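Local coordinates for protein DnaJ homolog subfamily C member 3 (Mus musculus, PDB 3IEG) that acts as an endoplasmic reticulum stress co-chaperone that stimulates the HSPA8/HSC70 ATPase, binds misfolded proteins and negatively regulates the eIF-2-alpha kinase EIF2AK4/GCN2, at residues A72-R77 with F94-K99; E89-F94 with S112-A117; E210-L215 with A226-V231. One frame throughout, in Å; residues are numbered along the deposited sequence.

Contact 1: A72-R77 with F94-K99; sequences AARLQR and FKKVLK
Arg74, Leu75, Phe94, Lys96 and Val97 join the two helices of one helix-turn-helix unit, the third repeat of the tetratricopeptide (TPR) fragment of this co-chaperone, whose J domain mediates the HSPA8 interaction. The axes of the short segments run antiparallel at 156°, approaching to 9.0 Å, and Leu75 and Phe94 are closest in register.

The apolar part is built round the branches of Val97 and Leu75. Val97 CG2 reaches the partner backbone, 3.6 Å from Leu75 N, with Leu75 CB at 4.2 Å from the same methyl. One turn away, Leu75 CD1 meets the rim of the Phe94 ring, 4.1 Å from Phe94 CE1 and near the ring plane; the two side chains cross at about a right angle. Phe94 starts out away from helix 71-84, and it is the outer part of the ring that returns to it.

A second kind of contact uses the aliphatic carbons of charged residues. With CG anti to the main-chain nitrogen (chi1 -177°), Arg74 reaches across to helix 87-98 and slides past Val97, its CG 3.8 Å from Val97 CG2. Farther out, Arg74 CD lies 3.8 Å from Lys96 CB, and the bend at chi3 (-95°) turns the guanidinium so that it crosses the extended lysine chain, one face against it.

The polar ends have partners outside the two segments. Arg74 NH1 donates to the carbonyl oxygen of Met68, while its NE makes only a weak, long ion pair with Asp93; a similarly weak pair links Lys96 NZ to Asp92. These acidic neighbours probably offset the like charges of Arg74 NH2 and Lys96 NZ, 4.8 Å apart. Over one guanidinium face, displaced toward its rim, sits Lys96 CD, 4.1 Å from Arg74 CZ.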
loop_
_atom_site.group_PDB
_atom_site.type_symbol
_atom_site.label_atom_id
_atom_site.label_comp_id
_atom_site.label_asym_id
_atom_site.label_seq_id
_atom_site.Cartn_x
_atom_site.Cartn_y
_atom_site.Cartn_z
ATOM N N ALA A 72 -5.105 -37.149 -7.424
ATOM C CA ALA A 72 -4.317 -36.073 -8.059
ATOM C C ALA A 72 -4.948 -34.681 -7.942
ATOM O O ALA A 72 -4.251 -33.707 -7.709
ATOM C CB ALA A 72 -4.025 -36.405 -9.515
ATOM N N ALA A 73 -6.264 -34.603 -8.093
ATOM C CA ALA A 73 -6.971 -33.337 -8.016
ATOM C C ALA A 73 -7.006 -32.798 -6.599
ATOM O O ALA A 73 -6.916 -31.583 -6.392
ATOM C CB ALA A 73 -8.373 -33.482 -8.558
ATOM N N ARG A 74 -7.143 -33.695 -5.626
ATOM C CA ARG A 74 -7.163 -33.301 -4.230
ATOM C C ARG A 74 -5.779 -32.832 -3.794
ATOM O O ARG A 74 -5.657 -31.851 -3.065
ATOM C CB ARG A 74 -7.681 -34.428 -3.340
ATOM C CG ARG A 74 -7.774 -34.034 -1.877
ATOM C CD ARG A 74 -8.369 -35.106 -0.989
ATOM N NE ARG A 74 -9.803 -34.903 -0.803
ATOM C CZ ARG A 74 -10.704 -35.815 -1.119
ATOM N NH1 ARG A 74 -10.307 -36.973 -1.610
ATOM N NH2 ARG A 74 -11.988 -35.584 -0.946
ATOM N N LEU A 75 -4.735 -33.505 -4.260
ATOM C CA LEU A 75 -3.397 -33.044 -3.945
ATOM C C LEU A 75 -3.212 -31.599 -4.413
ATOM O O LEU A 75 -2.706 -30.762 -3.662
ATOM C CB LEU A 75 -2.336 -33.960 -4.539
ATOM C CG LEU A 75 -0.882 -33.508 -4.327
ATOM C CD1 LEU A 75 -0.507 -33.467 -2.857
ATOM C CD2 LEU A 75 0.081 -34.398 -5.089
ATOM N N GLN A 76 -3.656 -31.304 -5.637
ATOM C CA GLN A 76 -3.531 -29.957 -6.200
ATOM C C GLN A 76 -4.292 -28.905 -5.390
ATOM O O GLN A 76 -3.771 -27.822 -5.125
ATOM C CB GLN A 76 -3.950 -29.921 -7.685
ATOM C CG GLN A 76 -3.027 -30.683 -8.658
ATOM C CD GLN A 76 -1.552 -30.348 -8.482
ATOM O OE1 GLN A 76 -1.184 -29.200 -8.252
ATOM N NE2 GLN A 76 -0.704 -31.354 -8.589
ATOM N N ARG A 77 -5.517 -29.227 -4.983
ATOM C CA ARG A 77 -6.301 -28.306 -4.155
ATOM C C ARG A 77 -5.623 -28.032 -2.819
ATOM O O ARG A 77 -5.604 -26.891 -2.353
ATOM C CB ARG A 77 -7.724 -28.813 -3.933
ATOM C CG ARG A 77 -8.581 -27.790 -3.222
ATOM C CD ARG A 77 -10.026 -28.197 -3.126
ATOM N NE ARG A 77 -10.190 -29.297 -2.196
ATOM C CZ ARG A 77 -11.355 -29.847 -1.919
ATOM N NH1 ARG A 77 -12.451 -29.385 -2.500
ATOM N NH2 ARG A 77 -11.419 -30.853 -1.068
ATOM N N PHE A 94 -4.583 -32.983 2.292
ATOM C CA PHE A 94 -3.375 -33.790 2.276
ATOM C C PHE A 94 -3.572 -35.105 3.018
ATOM O O PHE A 94 -3.172 -36.156 2.532
ATOM C CB PHE A 94 -2.208 -33.042 2.899
ATOM C CG PHE A 94 -1.794 -31.808 2.153
ATOM C CD1 PHE A 94 -1.415 -31.876 0.812
ATOM C CD2 PHE A 94 -1.743 -30.577 2.807
ATOM C CE1 PHE A 94 -1.034 -30.739 0.133
ATOM C CE2 PHE A 94 -1.339 -29.431 2.133
ATOM C CZ PHE A 94 -0.982 -29.512 0.799
ATOM N N LYS A 95 -4.184 -35.051 4.198
ATOM C CA LYS A 95 -4.446 -36.260 4.965
ATOM C C LYS A 95 -5.318 -37.262 4.189
ATOM O O LYS A 95 -5.038 -38.459 4.195
ATOM C CB LYS A 95 -5.065 -35.923 6.333
ATOM C CG LYS A 95 -4.047 -35.616 7.425
ATOM C CD LYS A 95 -4.676 -34.979 8.673
ATOM C CE LYS A 95 -3.584 -34.672 9.725
ATOM N NZ LYS A 95 -3.826 -33.444 10.577
ATOM N N LYS A 96 -6.365 -36.779 3.526
ATOM C CA LYS A 96 -7.239 -37.664 2.750
ATOM C C LYS A 96 -6.548 -38.263 1.507
ATOM O O LYS A 96 -6.883 -39.375 1.076
ATOM C CB LYS A 96 -8.524 -36.945 2.355
ATOM C CG LYS A 96 -9.495 -36.707 3.514
ATOM C CD LYS A 96 -10.791 -36.067 3.020
ATOM C CE LYS A 96 -11.787 -35.832 4.153
ATOM N NZ LYS A 96 -12.936 -34.958 3.734
ATOM N N VAL A 97 -5.598 -37.514 0.944
ATOM C CA VAL A 97 -4.743 -37.984 -0.133
ATOM C C VAL A 97 -3.969 -39.227 0.325
ATOM O O VAL A 97 -3.923 -40.236 -0.394
ATOM C CB VAL A 97 -3.766 -36.860 -0.602
ATOM C CG1 VAL A 97 -2.533 -37.435 -1.289
ATOM C CG2 VAL A 97 -4.477 -35.846 -1.502
ATOM N N LEU A 98 -3.391 -39.161 1.526
ATOM C CA LEU A 98 -2.636 -40.276 2.082
ATOM C C LEU A 98 -3.478 -41.549 2.202
ATOM O O LEU A 98 -2.940 -42.646 2.158
ATOM C CB LEU A 98 -2.038 -39.912 3.443
ATOM C CG LEU A 98 -0.907 -38.886 3.461
ATOM C CD1 LEU A 98 -0.483 -38.591 4.880
ATOM C CD2 LEU A 98 0.284 -39.361 2.649
ATOM N N LYS A 99 -4.792 -41.395 2.321
ATOM C CA LYS A 99 -5.701 -42.526 2.551
ATOM C C LYS A 99 -6.583 -42.862 1.345
ATOM O O LYS A 99 -7.638 -43.492 1.498
ATOM C CB LYS A 99 -6.602 -42.234 3.756
ATOM C CG LYS A 99 -5.946 -42.398 5.101
ATOM C CD LYS A 99 -6.855 -41.850 6.170
ATOM C CE LYS A 99 -6.750 -42.675 7.446
ATOM N NZ LYS A 99 -7.645 -42.116 8.486
#

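Contact 2: E89-F94 with S112-A117; sequences EAEDDF and SQLVKA
Gln113 covers one face of the Phe94 ring with its first two side-chain carbons. CB sits over that face, 3.4 Å from the Phe94 ring centroid and 18° off the ring normal, which makes a CH-pi contact. CG stays above the plane but overhangs the CE1-CZ side of the ring, 3.6 Å from Phe94 CE1. There the chain bends, chi2 being -69°, and the amide is carried past the ring rather than laid on it: the planes of amide and ring stand 73° apart. CD is near Phe94 CZ only at the limit of contact, 4.2 Å away. At the tip, NE2 lies beyond the rim, 3.9 Å from Phe94 CZ, and is hydrogen-bonded to His79 ND1 on helix 71-84.

Leu114, the next residue, packs beside this pair. Its CD2 reaches between two residues one turn apart on helix 87-98, lying 3.7 Å from Phe94 CB and the same distance from Glu91 CA. One turn beyond Leu114, Ala117 CB meets the extended Glu91 chain, 3.6 Å from Glu91 CG.

The antiparallel packing joins the second helix of the third TPR repeat to the long helix 104-132, continuing the stacked helices of the TPR solenoid. Across the interface the contact is made by carbon: polar residues contribute their methylenes, while the His79 bond satisfies the Gln113 amide nitrogen and probably limits rotation of the amide beside the ring.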
loop_
_atom_site.group_PDB
_atom_site.type_symbol
_atom_site.label_atom_id
_atom_site.label_comp_id
_atom_site.label_asym_id
_atom_site.label_seq_id
_atom_site.Cartn_x
_atom_site.Cartn_y
_atom_site.Cartn_z
ATOM N N GLU A 89 -8.132 -26.820 6.240
ATOM C CA GLU A 89 -8.624 -27.445 5.021
ATOM C C GLU A 89 -7.506 -28.047 4.180
ATOM O O GLU A 89 -7.717 -29.031 3.476
ATOM C CB GLU A 89 -9.391 -26.438 4.180
ATOM C CG GLU A 89 -10.667 -25.980 4.803
ATOM C CD GLU A 89 -10.954 -24.557 4.454
ATOM O OE1 GLU A 89 -10.725 -23.689 5.330
ATOM O OE2 GLU A 89 -11.375 -24.300 3.299
ATOM N N ALA A 90 -6.324 -27.449 4.246
ATOM C CA ALA A 90 -5.170 -27.992 3.553
ATOM C C ALA A 90 -4.804 -29.360 4.129
ATOM O O ALA A 90 -4.743 -30.356 3.398
ATOM C CB ALA A 90 -3.992 -27.036 3.639
ATOM N N GLU A 91 -4.572 -29.395 5.440
ATOM C CA GLU A 91 -4.226 -30.611 6.145
ATOM C C GLU A 91 -5.275 -31.692 5.885
ATOM O O GLU A 91 -4.936 -32.847 5.605
ATOM C CB GLU A 91 -4.089 -30.328 7.638
ATOM C CG GLU A 91 -2.866 -29.513 7.979
ATOM C CD GLU A 91 -2.698 -29.294 9.459
ATOM O OE1 GLU A 91 -3.707 -28.979 10.129
ATOM O OE2 GLU A 91 -1.557 -29.420 9.962
ATOM N N ASP A 92 -6.544 -31.304 5.945
ATOM C CA ASP A 92 -7.621 -32.221 5.670
ATOM C C ASP A 92 -7.450 -32.860 4.287
ATOM O O ASP A 92 -7.551 -34.081 4.155
ATOM C CB ASP A 92 -8.957 -31.509 5.783
ATOM C CG ASP A 92 -10.120 -32.469 5.781
ATOM O OD1 ASP A 92 -10.459 -32.987 6.865
ATOM O OD2 ASP A 92 -10.697 -32.715 4.700
ATOM N N ASP A 93 -7.173 -32.044 3.270
ATOM C CA ASP A 93 -6.952 -32.542 1.909
ATOM C C ASP A 93 -5.723 -33.437 1.781
ATOM O O ASP A 93 -5.821 -34.536 1.236
ATOM C CB ASP A 93 -6.903 -31.404 0.886
ATOM C CG ASP A 93 -8.232 -31.181 0.201
ATOM O OD1 ASP A 93 -9.182 -31.928 0.488
ATOM O OD2 ASP A 93 -8.341 -30.267 -0.636
ATOM N N PHE A 94 -4.583 -32.983 2.292
ATOM C CA PHE A 94 -3.375 -33.790 2.276
ATOM C C PHE A 94 -3.572 -35.105 3.018
ATOM O O PHE A 94 -3.172 -36.156 2.532
ATOM C CB PHE A 94 -2.208 -33.042 2.899
ATOM C CG PHE A 94 -1.794 -31.808 2.153
ATOM C CD1 PHE A 94 -1.415 -31.876 0.812
ATOM C CD2 PHE A 94 -1.743 -30.577 2.807
ATOM C CE1 PHE A 94 -1.034 -30.739 0.133
ATOM C CE2 PHE A 94 -1.339 -29.431 2.133
ATOM C CZ PHE A 94 -0.982 -29.512 0.799
ATOM N N SER A 112 5.213 -34.219 2.764
ATOM C CA SER A 112 6.026 -33.017 2.763
ATOM C C SER A 112 5.167 -31.775 3.081
ATOM O O SER A 112 5.586 -30.886 3.841
ATOM C CB SER A 112 6.710 -32.881 1.409
ATOM O OG SER A 112 7.437 -31.679 1.326
ATOM N N GLN A 113 3.958 -31.734 2.519
ATOM C CA GLN A 113 3.057 -30.619 2.740
ATOM C C GLN A 113 2.388 -30.652 4.123
ATOM O O GLN A 113 1.990 -29.607 4.636
ATOM C CB GLN A 113 2.014 -30.540 1.625
ATOM C CG GLN A 113 2.553 -30.186 0.228
ATOM C CD GLN A 113 3.045 -28.758 0.129
ATOM O OE1 GLN A 113 4.098 -28.414 0.661
ATOM N NE2 GLN A 113 2.290 -27.916 -0.570
ATOM N N LEU A 114 2.282 -31.834 4.730
ATOM C CA LEU A 114 1.731 -31.950 6.085
ATOM C C LEU A 114 2.718 -31.511 7.147
ATOM O O LEU A 114 2.314 -30.984 8.187
ATOM C CB LEU A 114 1.224 -33.367 6.398
ATOM C CG LEU A 114 -0.172 -33.765 5.900
ATOM C CD1 LEU A 114 -0.420 -35.215 6.240
ATOM C CD2 LEU A 114 -1.305 -32.901 6.464
ATOM N N VAL A 115 4.008 -31.729 6.892
ATOM C CA VAL A 115 5.039 -31.242 7.808
ATOM C C VAL A 115 4.977 -29.724 7.803
ATOM O O VAL A 115 4.916 -29.103 8.865
ATOM C CB VAL A 115 6.458 -31.734 7.444
ATOM C CG1 VAL A 115 7.525 -31.004 8.279
ATOM C CG2 VAL A 115 6.568 -33.248 7.633
ATOM N N LYS A 116 4.932 -29.147 6.604
ATOM C CA LYS A 116 4.954 -27.707 6.445
ATOM C C LYS A 116 3.695 -26.991 6.939
ATOM O O LYS A 116 3.796 -25.899 7.491
ATOM C CB LYS A 116 5.231 -27.331 4.996
ATOM C CG LYS A 116 5.900 -25.982 4.862
ATOM C CD LYS A 116 5.950 -25.556 3.417
ATOM C CE LYS A 116 6.968 -26.370 2.604
ATOM N NZ LYS A 116 7.293 -25.669 1.324
ATOM N N ALA A 117 2.525 -27.592 6.724
ATOM C CA ALA A 117 1.257 -27.033 7.197
ATOM C C ALA A 117 1.272 -26.915 8.713
ATOM O O ALA A 117 0.883 -25.898 9.286
ATOM C CB ALA A 117 0.096 -27.900 6.753
#

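Contact 3: E210-L215 with A226-V231; sequences EVRECL and AHYKQV
Tyr228 is the main projection here, and Val211, Arg212 and Leu215 form the hollow that receives it. A chi1 of 174° swings the ring away from its own backbone N and across to helix 204-217. Leu215 CD1 lies over one ring face, offset from the middle, 4.0 Å from the Tyr228 ring centroid in a CH-pi contact. Val211 CG1 packs instead at the ring edge near its plane, 3.8 Å from Tyr228 CD1. The other branch, Val211 CG2, abuts the imidazole edge, 3.8 Å from His227 CD2, so the valine fork is set between two consecutive aromatic side chains.

The helix pair is antiparallel, as is usual for neighbours in a TPR solenoid. Helix 204-217, the second of the sixth repeat, meets the long helix 222-246, and the Cys214-Cys224 disulfide ties the first to the start of the second. Tyr199, from helix 188-201, meets the His227 ring edge-to-face, while His227 NE2 is hydrogen-bonded to Ser207 OG.

Toward the rim of the hollow the Arg212 guanidinium lies at the CE1-OH edge of the tyrosine, its plane turned 78° from the ring, with Tyr228 CE1 over one guanidinium face. Arg212 NH1 donates to Tyr228 OH at 3.0 Å through a clearly bent bond (132° at the hydrogen), the oxygen lying somewhat out of the guanidinium plane. Lys232 NZ also hydrogen-bonds this hydroxyl.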
loop_
_atom_site.group_PDB
_atom_site.type_symbol
_atom_site.label_atom_id
_atom_site.label_comp_id
_atom_site.label_asym_id
_atom_site.label_seq_id
_atom_site.Cartn_x
_atom_site.Cartn_y
_atom_site.Cartn_z
ATOM N N GLU A 210 -7.762 7.658 -2.681
ATOM C CA GLU A 210 -7.868 6.363 -2.072
ATOM C C GLU A 210 -9.258 6.162 -1.482
ATOM O O GLU A 210 -9.812 5.067 -1.560
ATOM C CB GLU A 210 -6.782 6.180 -1.013
ATOM C CG GLU A 210 -6.361 4.748 -0.843
ATOM C CD GLU A 210 -5.773 4.127 -2.109
ATOM O OE1 GLU A 210 -5.876 2.894 -2.265
ATOM O OE2 GLU A 210 -5.203 4.855 -2.943
ATOM N N VAL A 211 -9.824 7.213 -0.899
ATOM C CA VAL A 211 -11.184 7.135 -0.397
ATOM C C VAL A 211 -12.187 7.048 -1.564
ATOM O O VAL A 211 -13.299 6.526 -1.409
ATOM C CB VAL A 211 -11.500 8.289 0.607
ATOM C CG1 VAL A 211 -11.944 9.557 -0.102
ATOM C CG2 VAL A 211 -12.544 7.858 1.600
ATOM N N ARG A 212 -11.777 7.536 -2.737
ATOM C CA ARG A 212 -12.626 7.476 -3.928
ATOM C C ARG A 212 -12.756 6.033 -4.391
ATOM O O ARG A 212 -13.840 5.593 -4.776
ATOM C CB ARG A 212 -12.092 8.355 -5.065
ATOM C CG ARG A 212 -12.426 9.826 -4.917
ATOM C CD ARG A 212 -12.125 10.585 -6.200
ATOM N NE ARG A 212 -11.834 11.998 -5.950
ATOM C CZ ARG A 212 -12.754 12.941 -5.749
ATOM N NH1 ARG A 212 -14.048 12.634 -5.758
ATOM N NH2 ARG A 212 -12.380 14.192 -5.529
ATOM N N GLU A 213 -11.647 5.302 -4.337
ATOM C CA GLU A 213 -11.660 3.878 -4.628
ATOM C C GLU A 213 -12.632 3.146 -3.708
ATOM O O GLU A 213 -13.376 2.279 -4.166
ATOM C CB GLU A 213 -10.255 3.278 -4.525
ATOM C CG GLU A 213 -9.240 3.829 -5.530
ATOM C CD GLU A 213 -9.751 3.835 -6.961
ATOM O OE1 GLU A 213 -10.449 2.879 -7.368
ATOM O OE2 GLU A 213 -9.447 4.808 -7.680
ATOM N N CYS A 214 -12.640 3.512 -2.426
ATOM C CA CYS A 214 -13.581 2.934 -1.475
ATOM C C CYS A 214 -15.028 3.178 -1.918
ATOM O O CYS A 214 -15.813 2.234 -2.044
ATOM C CB CYS A 214 -13.346 3.469 -0.056
ATOM S SG CYS A 214 -14.632 2.955 1.125
ATOM N N LEU A 215 -15.366 4.440 -2.179
ATOM C CA LEU A 215 -16.729 4.814 -2.551
ATOM C C LEU A 215 -17.166 4.239 -3.895
ATOM O O LEU A 215 -18.357 4.048 -4.137
ATOM C CB LEU A 215 -16.887 6.335 -2.547
ATOM C CG LEU A 215 -16.851 7.021 -1.179
ATOM C CD1 LEU A 215 -16.909 8.522 -1.349
ATOM C CD2 LEU A 215 -17.986 6.540 -0.295
ATOM N N ALA A 226 -18.033 9.912 5.249
ATOM C CA ALA A 226 -17.779 10.970 6.235
ATOM C C ALA A 226 -16.357 11.510 6.120
ATOM O O ALA A 226 -16.124 12.707 6.313
ATOM C CB ALA A 226 -18.040 10.473 7.661
ATOM N N HIS A 227 -15.422 10.611 5.817
ATOM C CA HIS A 227 -14.028 10.964 5.666
ATOM C C HIS A 227 -13.788 11.666 4.326
ATOM O O HIS A 227 -12.998 12.593 4.260
ATOM C CB HIS A 227 -13.127 9.738 5.845
ATOM C CG HIS A 227 -11.692 10.009 5.538
ATOM N ND1 HIS A 227 -10.946 10.934 6.236
ATOM C CD2 HIS A 227 -10.876 9.517 4.576
ATOM C CE1 HIS A 227 -9.728 10.987 5.728
ATOM N NE2 HIS A 227 -9.659 10.135 4.721
ATOM N N TYR A 228 -14.473 11.224 3.274
ATOM C CA TYR A 228 -14.466 11.881 1.950
ATOM C C TYR A 228 -14.778 13.368 2.063
ATOM O O TYR A 228 -14.071 14.207 1.501
ATOM C CB TYR A 228 -15.490 11.210 1.019
ATOM C CG TYR A 228 -15.713 11.866 -0.333
ATOM C CD1 TYR A 228 -14.686 11.955 -1.263
ATOM C CD2 TYR A 228 -16.970 12.351 -0.699
ATOM C CE1 TYR A 228 -14.890 12.533 -2.509
ATOM C CE2 TYR A 228 -17.187 12.926 -1.946
ATOM C CZ TYR A 228 -16.142 13.017 -2.839
ATOM O OH TYR A 228 -16.322 13.586 -4.068
ATOM N N LYS A 229 -15.818 13.694 2.823
ATOM C CA LYS A 229 -16.236 15.081 2.982
ATOM C C LYS A 229 -15.150 15.909 3.646
ATOM O O LYS A 229 -14.943 17.070 3.279
ATOM C CB LYS A 229 -17.557 15.175 3.750
ATOM C CG LYS A 229 -18.701 14.431 3.066
ATOM C CD LYS A 229 -20.067 14.898 3.535
ATOM C CE LYS A 229 -20.415 14.422 4.933
ATOM N NZ LYS A 229 -21.874 14.645 5.212
ATOM N N GLN A 230 -14.448 15.297 4.599
ATOM C CA GLN A 230 -13.351 15.950 5.312
ATOM C C GLN A 230 -12.128 16.177 4.418
ATOM O O GLN A 230 -11.652 17.302 4.322
ATOM C CB GLN A 230 -12.972 15.167 6.568
ATOM C CG GLN A 230 -11.721 15.665 7.278
ATOM C CD GLN A 230 -11.923 16.980 8.024
ATOM O OE1 GLN A 230 -13.009 17.562 8.001
ATOM N NE2 GLN A 230 -10.876 17.450 8.695
ATOM N N VAL A 231 -11.627 15.129 3.763
ATOM C CA VAL A 231 -10.466 15.295 2.882
ATOM C C VAL A 231 -10.793 16.171 1.698
ATOM O O VAL A 231 -9.977 16.983 1.318
ATOM C CB VAL A 231 -9.833 13.966 2.324
ATOM C CG1 VAL A 231 -8.458 13.719 2.912
ATOM C CG2 VAL A 231 -10.762 12.762 2.456
#

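Overall arrangement
Contacts 1 and 2 are successive layers of one helical stack, with centres 9 Å apart; they have helix 87-98 in common and share Phe94. Asp93, from a segment of contact 2, binds back to contact 1 through a salt bridge of its OD2 with Arg77 NE (2.6 Å) and, more weakly, through its OD1 to Arg74 NE (3.3 Å), and Leu98 CD1 meets Leu114 CD1 at 3.6 Å. Contact 3 comes later in the solenoid, its nearest atoms about 27 Å from contact 2 and about 30 Å from contact 1. The groove for misfolded proteins lies in the first two TPR repeats, whereas contact 1 lies in the third.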